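Local structure of disulfide bond forming protein (DsbF) (Mycobacterium tuberculosis, 3IOS) at residues Phe73-Met85 against Phe97-Ala109. The protein probably oxidises reduced, unfolded secreted proteins to form their disulfide bonds, as an extracellular oxidoreductase of the thioredoxin family. Sequence-based numbering, arbitrary orientation.
Sequences FVGVAGLDQVPAM and FTQLADTDGSVWA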
loop_
_atom_site.group_PDB
_atom_site.type_symbol
_atom_site.label_atom_id
_atom_site.label_comp_id
_atom_site.label_asym_id
_atom_site.label_seq_id
_atom_site.Cartn_x
_atom_site.Cartn_y
_atom_site.Cartn_z
ATOM N N PHE A 73 -1.862 -6.504 -2.534
ATOM C CA PHE A 73 -1.634 -5.062 -2.548
ATOM C C PHE A 73 -2.386 -4.453 -1.381
ATOM O O PHE A 73 -3.525 -4.837 -1.093
ATOM C CB PHE A 73 -2.119 -4.427 -3.852
ATOM C CG PHE A 73 -1.110 -4.469 -4.954
ATOM C CD1 PHE A 73 -0.782 -5.672 -5.572
ATOM C CD2 PHE A 73 -0.468 -3.304 -5.366
ATOM C CE1 PHE A 73 0.173 -5.713 -6.588
ATOM C CE2 PHE A 73 0.484 -3.339 -6.379
ATOM C CZ PHE A 73 0.803 -4.546 -6.991
ATOM N N VAL A 74 -1.741 -3.515 -0.695
ATOM C CA VAL A 74 -2.358 -2.847 0.438
ATOM C C VAL A 74 -2.107 -1.355 0.339
ATOM O O VAL A 74 -0.957 -0.906 0.372
ATOM C CB VAL A 74 -1.777 -3.344 1.783
ATOM C CG1 VAL A 74 -2.490 -2.654 2.950
ATOM C CG2 VAL A 74 -1.917 -4.846 1.894
ATOM N N GLY A 75 -3.183 -0.589 0.197
ATOM C CA GLY A 75 -3.046 0.853 0.140
ATOM C C GLY A 75 -2.986 1.329 1.577
ATOM O O GLY A 75 -3.666 0.763 2.433
ATOM N N VAL A 76 -2.155 2.326 1.855
ATOM C CA VAL A 76 -2.029 2.859 3.209
ATOM C C VAL A 76 -2.234 4.366 3.122
ATOM O O VAL A 76 -1.299 5.113 2.859
ATOM C CB VAL A 76 -0.631 2.560 3.805
ATOM C CG1 VAL A 76 -0.605 2.950 5.283
ATOM C CG2 VAL A 76 -0.294 1.073 3.634
ATOM N N ALA A 77 -3.471 4.801 3.336
ATOM C CA ALA A 77 -3.817 6.213 3.252
ATOM C C ALA A 77 -3.475 6.961 4.526
ATOM O O ALA A 77 -3.763 6.497 5.627
ATOM C CB ALA A 77 -5.294 6.367 2.946
ATOM N N GLY A 78 -2.864 8.127 4.366
ATOM C CA GLY A 78 -2.504 8.926 5.517
ATOM C C GLY A 78 -2.614 10.414 5.253
ATOM O O GLY A 78 -2.964 10.844 4.151
ATOM N N LEU A 79 -2.336 11.195 6.294
ATOM C CA LEU A 79 -2.343 12.652 6.227
ATOM C C LEU A 79 -3.684 13.285 5.875
ATOM O O LEU A 79 -3.736 14.304 5.188
ATOM C CB LEU A 79 -1.269 13.127 5.240
ATOM C CG LEU A 79 0.144 12.610 5.526
ATOM C CD1 LEU A 79 1.135 13.272 4.580
ATOM C CD2 LEU A 79 0.519 12.902 6.974
ATOM N N ASP A 80 -4.762 12.678 6.348
ATOM C CA ASP A 80 -6.098 13.198 6.096
ATOM C C ASP A 80 -7.086 12.355 6.884
ATOM O O ASP A 80 -6.680 11.462 7.628
ATOM C CB ASP A 80 -6.411 13.151 4.598
ATOM C CG ASP A 80 -7.365 14.251 4.168
ATOM O OD1 ASP A 80 -7.383 14.587 2.965
ATOM O OD2 ASP A 80 -8.100 14.774 5.032
ATOM N N GLN A 81 -8.374 12.644 6.735
ATOM C CA GLN A 81 -9.401 11.894 7.443
ATOM C C GLN A 81 -10.139 10.957 6.492
ATOM O O GLN A 81 -9.997 11.051 5.272
ATOM C CB GLN A 81 -10.382 12.859 8.119
ATOM C CG GLN A 81 -9.701 13.815 9.092
ATOM C CD GLN A 81 -9.080 13.106 10.287
ATOM O OE1 GLN A 81 -8.149 13.617 10.910
ATOM N NE2 GLN A 81 -9.605 11.931 10.620
ATOM N N VAL A 82 -10.926 10.053 7.063
ATOM C CA VAL A 82 -11.669 9.064 6.296
ATOM C C VAL A 82 -12.473 9.574 5.097
ATOM O O VAL A 82 -12.373 9.020 4.003
ATOM C CB VAL A 82 -12.607 8.250 7.227
ATOM C CG1 VAL A 82 -13.497 7.326 6.406
ATOM C CG2 VAL A 82 -11.773 7.436 8.205
ATOM N N PRO A 83 -13.285 10.628 5.280
ATOM C CA PRO A 83 -14.073 11.145 4.156
ATOM C C PRO A 83 -13.244 11.423 2.905
ATOM O O PRO A 83 -13.646 11.081 1.797
ATOM C CB PRO A 83 -14.698 12.415 4.729
ATOM C CG PRO A 83 -14.886 12.061 6.172
ATOM C CD PRO A 83 -13.574 11.384 6.513
ATOM N N ALA A 84 -12.087 12.051 3.091
ATOM C CA ALA A 84 -11.210 12.373 1.966
ATOM C C ALA A 84 -10.672 11.089 1.347
ATOM O O ALA A 84 -10.515 10.989 0.131
ATOM C CB ALA A 84 -10.064 13.258 2.435
ATOM N N MET A 85 -10.390 10.105 2.191
ATOM C CA MET A 85 -9.888 8.826 1.709
ATOM C C MET A 85 -10.950 8.123 0.868
ATOM O O MET A 85 -10.649 7.564 -0.181
ATOM C CB MET A 85 -9.480 7.957 2.894
ATOM C CG MET A 85 -8.404 8.597 3.739
ATOM S SD MET A 85 -8.014 7.657 5.216
ATOM C CE MET A 85 -6.640 8.525 5.788
ATOM N N PHE A 97 -8.456 -3.678 -3.953
ATOM C CA PHE A 97 -7.515 -4.191 -2.966
ATOM C C PHE A 97 -7.651 -3.452 -1.641
ATOM O O PHE A 97 -8.221 -2.360 -1.577
ATOM C CB PHE A 97 -6.069 -4.151 -3.502
ATOM C CG PHE A 97 -5.570 -2.780 -3.870
ATOM C CD1 PHE A 97 -4.910 -1.988 -2.931
ATOM C CD2 PHE A 97 -5.714 -2.299 -5.167
ATOM C CE1 PHE A 97 -4.400 -0.745 -3.284
ATOM C CE2 PHE A 97 -5.207 -1.054 -5.529
ATOM C CZ PHE A 97 -4.547 -0.273 -4.586
ATOM N N THR A 98 -7.150 -4.071 -0.580
ATOM C CA THR A 98 -7.232 -3.509 0.761
ATOM C C THR A 98 -6.714 -2.083 0.891
ATOM O O THR A 98 -5.631 -1.762 0.404
ATOM C CB THR A 98 -6.459 -4.383 1.772
ATOM O OG1 THR A 98 -6.945 -5.730 1.714
ATOM C CG2 THR A 98 -6.633 -3.846 3.187
ATOM N N GLN A 99 -7.495 -1.235 1.559
ATOM C CA GLN A 99 -7.101 0.152 1.800
ATOM C C GLN A 99 -7.117 0.403 3.312
ATOM O O GLN A 99 -8.141 0.209 3.964
ATOM C CB GLN A 99 -8.075 1.122 1.122
ATOM C CG GLN A 99 -8.122 1.040 -0.393
ATOM C CD GLN A 99 -6.818 1.430 -1.043
ATOM O OE1 GLN A 99 -5.965 2.075 -0.423
ATOM N NE2 GLN A 99 -6.653 1.051 -2.305
ATOM N N LEU A 100 -5.985 0.826 3.869
ATOM C CA LEU A 100 -5.903 1.108 5.302
ATOM C C LEU A 100 -6.043 2.598 5.575
ATOM O O LEU A 100 -5.427 3.426 4.900
ATOM C CB LEU A 100 -4.565 0.637 5.877
ATOM C CG LEU A 100 -4.178 -0.812 5.597
ATOM C CD1 LEU A 100 -2.880 -1.130 6.311
ATOM C CD2 LEU A 100 -5.286 -1.738 6.051
ATOM N N ALA A 101 -6.852 2.938 6.574
ATOM C CA ALA A 101 -7.045 4.337 6.949
ATOM C C ALA A 101 -6.087 4.628 8.101
ATOM O O ALA A 101 -6.450 4.485 9.270
ATOM C CB ALA A 101 -8.487 4.568 7.381
ATOM N N ASP A 102 -4.868 5.039 7.763
ATOM C CA ASP A 102 -3.824 5.312 8.750
ATOM C C ASP A 102 -3.881 6.736 9.300
ATOM O O ASP A 102 -2.915 7.494 9.200
ATOM C CB ASP A 102 -2.449 5.032 8.116
ATOM C CG ASP A 102 -1.316 5.059 9.125
ATOM O OD1 ASP A 102 -1.508 4.539 10.247
ATOM O OD2 ASP A 102 -0.232 5.582 8.794
ATOM N N THR A 103 -5.017 7.083 9.899
ATOM C CA THR A 103 -5.209 8.416 10.452
ATOM C C THR A 103 -4.276 8.745 11.611
ATOM O O THR A 103 -3.925 9.910 11.812
ATOM C CB THR A 103 -6.672 8.634 10.899
ATOM O OG1 THR A 103 -7.060 7.603 11.815
ATOM C CG2 THR A 103 -7.599 8.614 9.696
ATOM N N ASP A 104 -3.866 7.739 12.382
ATOM C CA ASP A 104 -2.957 8.010 13.490
ATOM C C ASP A 104 -1.510 7.958 13.016
ATOM O O ASP A 104 -0.580 8.189 13.786
ATOM C CB ASP A 104 -3.192 7.037 14.662
ATOM C CG ASP A 104 -2.825 5.600 14.338
ATOM O OD1 ASP A 104 -3.022 4.740 15.224
ATOM O OD2 ASP A 104 -2.343 5.321 13.222
ATOM N N GLY A 105 -1.337 7.657 11.731
ATOM C CA GLY A 105 -0.015 7.604 11.136
ATOM C C GLY A 105 0.927 6.520 11.624
ATOM O O GLY A 105 2.120 6.569 11.332
ATOM N N SER A 106 0.403 5.539 12.349
ATOM C CA SER A 106 1.246 4.469 12.869
ATOM C C SER A 106 1.806 3.540 11.791
ATOM O O SER A 106 2.939 3.067 11.907
ATOM C CB SER A 106 0.491 3.656 13.931
ATOM O OG SER A 106 -0.703 3.086 13.430
ATOM N N VAL A 107 1.035 3.277 10.740
ATOM C CA VAL A 107 1.534 2.394 9.693
ATOM C C VAL A 107 2.645 3.080 8.902
ATOM O O VAL A 107 3.669 2.468 8.609
ATOM C CB VAL A 107 0.400 1.932 8.742
ATOM C CG1 VAL A 107 0.963 0.981 7.687
ATOM C CG2 VAL A 107 -0.694 1.232 9.542
ATOM N N TRP A 108 2.455 4.351 8.552
ATOM C CA TRP A 108 3.495 5.073 7.834
ATOM C C TRP A 108 4.764 5.100 8.680
ATOM O O TRP A 108 5.866 4.883 8.177
ATOM C CB TRP A 108 3.066 6.513 7.555
ATOM C CG TRP A 108 2.179 6.676 6.366
ATOM C CD1 TRP A 108 1.178 5.840 5.966
ATOM C CD2 TRP A 108 2.164 7.784 5.465
ATOM N NE1 TRP A 108 0.531 6.364 4.869
ATOM C CE2 TRP A 108 1.115 7.561 4.545
ATOM C CE3 TRP A 108 2.929 8.953 5.352
ATOM C CZ2 TRP A 108 0.814 8.462 3.519
ATOM C CZ3 TRP A 108 2.629 9.851 4.330
ATOM C CH2 TRP A 108 1.577 9.599 3.430
ATOM N N ALA A 109 4.598 5.369 9.973
ATOM C CA ALA A 109 5.734 5.441 10.886
ATOM C C ALA A 109 6.489 4.119 10.921
ATOM O O ALA A 109 7.720 4.089 10.938
ATOM C CB ALA A 109 5.251 5.806 12.281
HETATM O O HOH W 1 -5.539 -6.636 -0.837
HETATM O O HOH W 2 -1.596 10.007 8.688
#
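G75 and A77 pair with Q99 and A101 in the parallel ladder that joins strand 72-77 to strand 98-101, the outermost strand on this side of the thioredoxin-fold sheet, and their backbones hydrogen-bond to T98, L100 and D102; helix 82-91 provides the beta-alpha-beta crossover between the strands. G75 N donates to T98 O and L100 N to G75 O, both at 2.7 Å. The ladder continues through A77 N to L100 O and D102 N to A77 O. Toward F73, where F73 O and T98 N diverge, a water bridges the two.

On the sheet face bearing V76 and L100, V76 CG1 stands anti to the backbone N (chi1 -172°), which directs it at helix 106-110. There V76 CG1 meets V107 CG1 at 3.5 Å, a tight pair, and also touches W108 CD1. The indole of W108 runs past V76 in the reverse sense, and W108 NE1 gives a hydrogen bond of 3.0 Å to V76 O. This oxygen lies near the ring plane, whereas NE1 sits well above the carbonyl plane. G78 CA lies over one indole face, offset toward its rim, and L79 CD1 touches CZ3; F46 of strand 42-47 adds an edge-to-face contact to W108, whose side chain lies near, without touching, the disulfide-forming pair C51 and C54.

On the other sheet face the F97 ring turns its edge to G75 N, while F73 CB lies over a ring face. The bent Q99 side chain brings OE1 within 3.2 Å of G75 CA; that oxygen accepts from W47 NE1, and NE2 donates to V94 O. M85 SD touches A101 CB.

In the turn before helix 106-110, the D102 carboxylate fixes the helix start: V107 N reaches D102 OD1 and W108 N reaches D102 OD2 (3.0 Å), each from above the carboxylate plane.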